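PDB 5J5U: RagB/SusD domain protein from Flavobacterium johnsoniae, which binds chitin and, as a SusD homolog of a chitin-utilization locus, probably captures chitin chains at the cell surface for uptake across the outer membrane. Local coordinates for residues Y419-W422 against R423-Y427. Residues are numbered along the deposited sequence; the frame is centred on the assembly and turned at random.
Sequences YSNW and RRTGY
Arg423 lays its guanidinium flat on the Tyr419 ring one helical turn back, the two planes 6° apart and their centres 3.9 Å from each other. CD already touches the ring face through a CH-pi contact, and the bend at chi3 (-61°) carries NE and CZ on over it, adding a cation-pi one. An arginine suits this buried place because its flat cation can stack while its edge still donates: NH2 makes a weak bond to Ser420 OG and a hydrogen bond to Asp117 O, and NH1 reaches Thr446 O. Tyrosine supplies both the face and a hydroxyl hydrogen-bonded to Pro445 O; a leucine in its place would probably leave the guanidinium held by edge bonds without its flat partner, and Pro445 O without its mate.

All this lies in the last turns of helix 415-425, within the largely helical SusD-like fold. Beyond Thr425, Gly426 has positive phi, where a CB would press against the preceding carbonyl oxygen. Thr425 N and OG1 grip Asn421 O from opposite faces of its plane, and OG1 accepts from Tyr427 N at 3.1 Å, forming an ST turn.

Asn421 is buried but water-bridged, its amide offering acceptor and donor: OD1 takes Arg424 NH2 (2.9 Å, 164°), also salt-bridged to Glu346, and one water; ND2 gives to another. Toward solvent, partly exposed Trp422 meets Gly426 CA more loosely, 4.2 Å above the indole plane near its rim.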
ATOM      1  N   TYR A 419      -4.627  -2.257  -3.364  1.00 10.04           N
ATOM      2  CA  TYR A 419      -4.910  -2.520  -4.788  1.00 12.76           C
ATOM      3  C   TYR A 419      -4.275  -3.832  -5.218  1.00 11.63           C
ATOM      4  O   TYR A 419      -4.908  -4.632  -5.899  1.00 12.23           O
ATOM      5  CB  TYR A 419      -4.416  -1.361  -5.670  1.00 10.20           C
ATOM      6  CG  TYR A 419      -4.525  -1.562  -7.183  1.00 10.82           C
ATOM      7  CD1 TYR A 419      -5.712  -2.007  -7.790  1.00  9.43           C
ATOM      8  CD2 TYR A 419      -3.453  -1.253  -8.011  1.00 10.62           C
ATOM      9  CE1 TYR A 419      -5.808  -2.168  -9.180  1.00  8.39           C
ATOM     10  CE2 TYR A 419      -3.531  -1.404  -9.403  1.00 12.32           C
ATOM     11  CZ  TYR A 419      -4.698  -1.876  -9.990  1.00 10.59           C
ATOM     12  OH  TYR A 419      -4.721  -2.014 -11.375  1.00  7.27           O
ATOM     13  N   SER A 420      -3.031  -4.066  -4.796  1.00 11.03           N
ATOM     14  CA  SER A 420      -2.378  -5.341  -5.110  1.00 12.51           C
ATOM     15  C   SER A 420      -3.071  -6.535  -4.413  1.00 14.42           C
ATOM     16  O   SER A 420      -3.328  -7.571  -5.047  1.00 13.43           O
ATOM     17  CB  SER A 420      -0.891  -5.286  -4.741  1.00 12.88           C
ATOM     18  OG  SER A 420      -0.218  -4.276  -5.490  1.00 14.03           O
ATOM     19  N   ASN A 421      -3.394  -6.392  -3.126  1.00 12.16           N
ATOM     20  CA  ASN A 421      -3.993  -7.497  -2.385  1.00 13.86           C
ATOM     21  C   ASN A 421      -5.404  -7.787  -2.908  1.00 11.35           C
ATOM     22  O   ASN A 421      -5.853  -8.924  -2.932  1.00 15.26           O
ATOM     23  CB  ASN A 421      -4.022  -7.203  -0.877  1.00 12.44           C
ATOM     24  CG  ASN A 421      -4.076  -8.484  -0.025  1.00 16.64           C
ATOM     25  OD1 ASN A 421      -3.053  -9.152   0.196  1.00 14.31           O
ATOM     26  ND2 ASN A 421      -5.270  -8.839   0.429  1.00 13.20           N
ATOM     27  N   TRP A 422      -6.091  -6.756  -3.357  1.00 11.78           N
ATOM     28  CA  TRP A 422      -7.354  -6.978  -4.041  1.00 14.16           C
ATOM     29  C   TRP A 422      -7.137  -7.714  -5.371  1.00 15.98           C
ATOM     30  O   TRP A 422      -7.903  -8.634  -5.700  1.00 13.58           O
ATOM     31  CB  TRP A 422      -8.117  -5.673  -4.299  1.00 11.10           C
ATOM     32  CG  TRP A 422      -9.421  -5.963  -4.967  1.00 12.30           C
ATOM     33  CD1 TRP A 422     -10.569  -6.373  -4.364  1.00 11.74           C
ATOM     34  CD2 TRP A 422      -9.698  -5.915  -6.370  1.00 12.47           C
ATOM     35  NE1 TRP A 422     -11.549  -6.568  -5.293  1.00 11.87           N
ATOM     36  CE2 TRP A 422     -11.045  -6.291  -6.538  1.00 14.81           C
ATOM     37  CE3 TRP A 422      -8.938  -5.586  -7.507  1.00 14.77           C
ATOM     38  CZ2 TRP A 422     -11.657  -6.343  -7.791  1.00 13.51           C
ATOM     39  CZ3 TRP A 422      -9.543  -5.634  -8.760  1.00 13.46           C
ATOM     40  CH2 TRP A 422     -10.894  -6.003  -8.889  1.00 13.12           C
ATOM     41  N   ARG A 423      -6.101  -7.335  -6.125  1.00 12.39           N
ATOM     42  CA  ARG A 423      -5.881  -8.016  -7.404  1.00 15.03           C
ATOM     43  C   ARG A 423      -5.577  -9.506  -7.170  1.00 15.12           C
ATOM     44  O   ARG A 423      -6.126 -10.358  -7.857  1.00 12.90           O
ATOM     45  CB  ARG A 423      -4.764  -7.341  -8.219  1.00 10.64           C
ATOM     46  CG  ARG A 423      -5.290  -6.105  -9.055  1.00 11.00           C
ATOM     47  CD  ARG A 423      -4.156  -5.390  -9.776  1.00  9.98           C
ATOM     48  NE  ARG A 423      -3.147  -4.861  -8.842  1.00  6.27           N
ATOM     49  CZ  ARG A 423      -1.912  -4.517  -9.187  1.00 12.76           C
ATOM     50  NH1 ARG A 423      -1.489  -4.625 -10.454  1.00  9.06           N
ATOM     51  NH2 ARG A 423      -1.085  -4.049  -8.258  1.00 11.56           N
ATOM     52  N   ARG A 424      -4.751  -9.799  -6.164  1.00 13.25           N
ATOM     53  CA  ARG A 424      -4.386 -11.173  -5.829  1.00 17.47           C
ATOM     54  C   ARG A 424      -5.570 -11.992  -5.341  1.00 18.56           C
ATOM     55  O   ARG A 424      -5.838 -13.050  -5.889  1.00 22.35           O
ATOM     56  CB  ARG A 424      -3.287 -11.210  -4.765  1.00 15.74           C
ATOM     57  CG  ARG A 424      -2.915 -12.614  -4.342  1.00 20.00           C
ATOM     58  CD  ARG A 424      -1.788 -12.655  -3.300  1.00 13.76           C
ATOM     59  NE  ARG A 424      -2.152 -12.040  -2.026  1.00 13.27           N
ATOM     60  CZ  ARG A 424      -2.633 -12.702  -0.974  1.00 15.96           C
ATOM     61  NH1 ARG A 424      -2.831 -14.008  -1.036  1.00 15.82           N
ATOM     62  NH2 ARG A 424      -2.932 -12.054   0.136  1.00 11.48           N
ATOM     63  N   THR A 425      -6.287 -11.496  -4.331  1.00 19.98           N
ATOM     64  CA  THR A 425      -7.328 -12.301  -3.665  1.00 17.41           C
ATOM     65  C   THR A 425      -8.763 -12.100  -4.170  1.00 19.90           C
ATOM     66  O   THR A 425      -9.608 -12.966  -3.967  1.00 22.39           O
ATOM     67  CB  THR A 425      -7.340 -12.036  -2.122  1.00 17.18           C
ATOM     68  OG1 THR A 425      -7.857 -10.720  -1.855  1.00 19.44           O
ATOM     69  CG2 THR A 425      -5.947 -12.156  -1.529  1.00 11.89           C
ATOM     70  N   GLY A 426      -9.057 -10.969  -4.808  1.00 19.06           N
ATOM     71  CA  GLY A 426     -10.435 -10.671  -5.184  1.00 17.44           C
ATOM     72  C   GLY A 426     -11.289 -10.151  -4.021  1.00 22.08           C
ATOM     73  O   GLY A 426     -12.508  -9.959  -4.158  1.00 22.48           O
ATOM     74  N   TYR A 427     -10.645  -9.953  -2.873  1.00 19.21           N
ATOM     75  CA  TYR A 427     -11.273  -9.459  -1.652  1.00 16.30           C
ATOM     76  C   TYR A 427     -10.730  -8.090  -1.271  1.00 17.98           C
ATOM     77  O   TYR A 427      -9.529  -7.828  -1.437  1.00 14.60           O
ATOM     78  CB  TYR A 427     -11.024 -10.434  -0.507  1.00 20.11           C
ATOM     79  CG  TYR A 427     -11.816 -11.724  -0.625  1.00 25.98           C
ATOM     80  CD1 TYR A 427     -13.191 -11.713  -0.839  1.00 26.34           C
ATOM     81  CD2 TYR A 427     -11.184 -12.956  -0.535  1.00 29.13           C
ATOM     82  CE1 TYR A 427     -13.907 -12.902  -0.949  1.00 30.00           C
ATOM     83  CE2 TYR A 427     -11.894 -14.144  -0.643  1.00 30.24           C
ATOM     84  CZ  TYR A 427     -13.241 -14.111  -0.850  1.00 30.08           C
ATOM     85  OH  TYR A 427     -13.916 -15.297  -0.960  1.00 36.60           O
TER
HETATM   86  O   HOH W   1      -7.372  -7.205   0.333  1.00 10.29           O
HETATM   87  O   HOH W   2      -0.954  -9.574  -1.761  1.00 18.02           O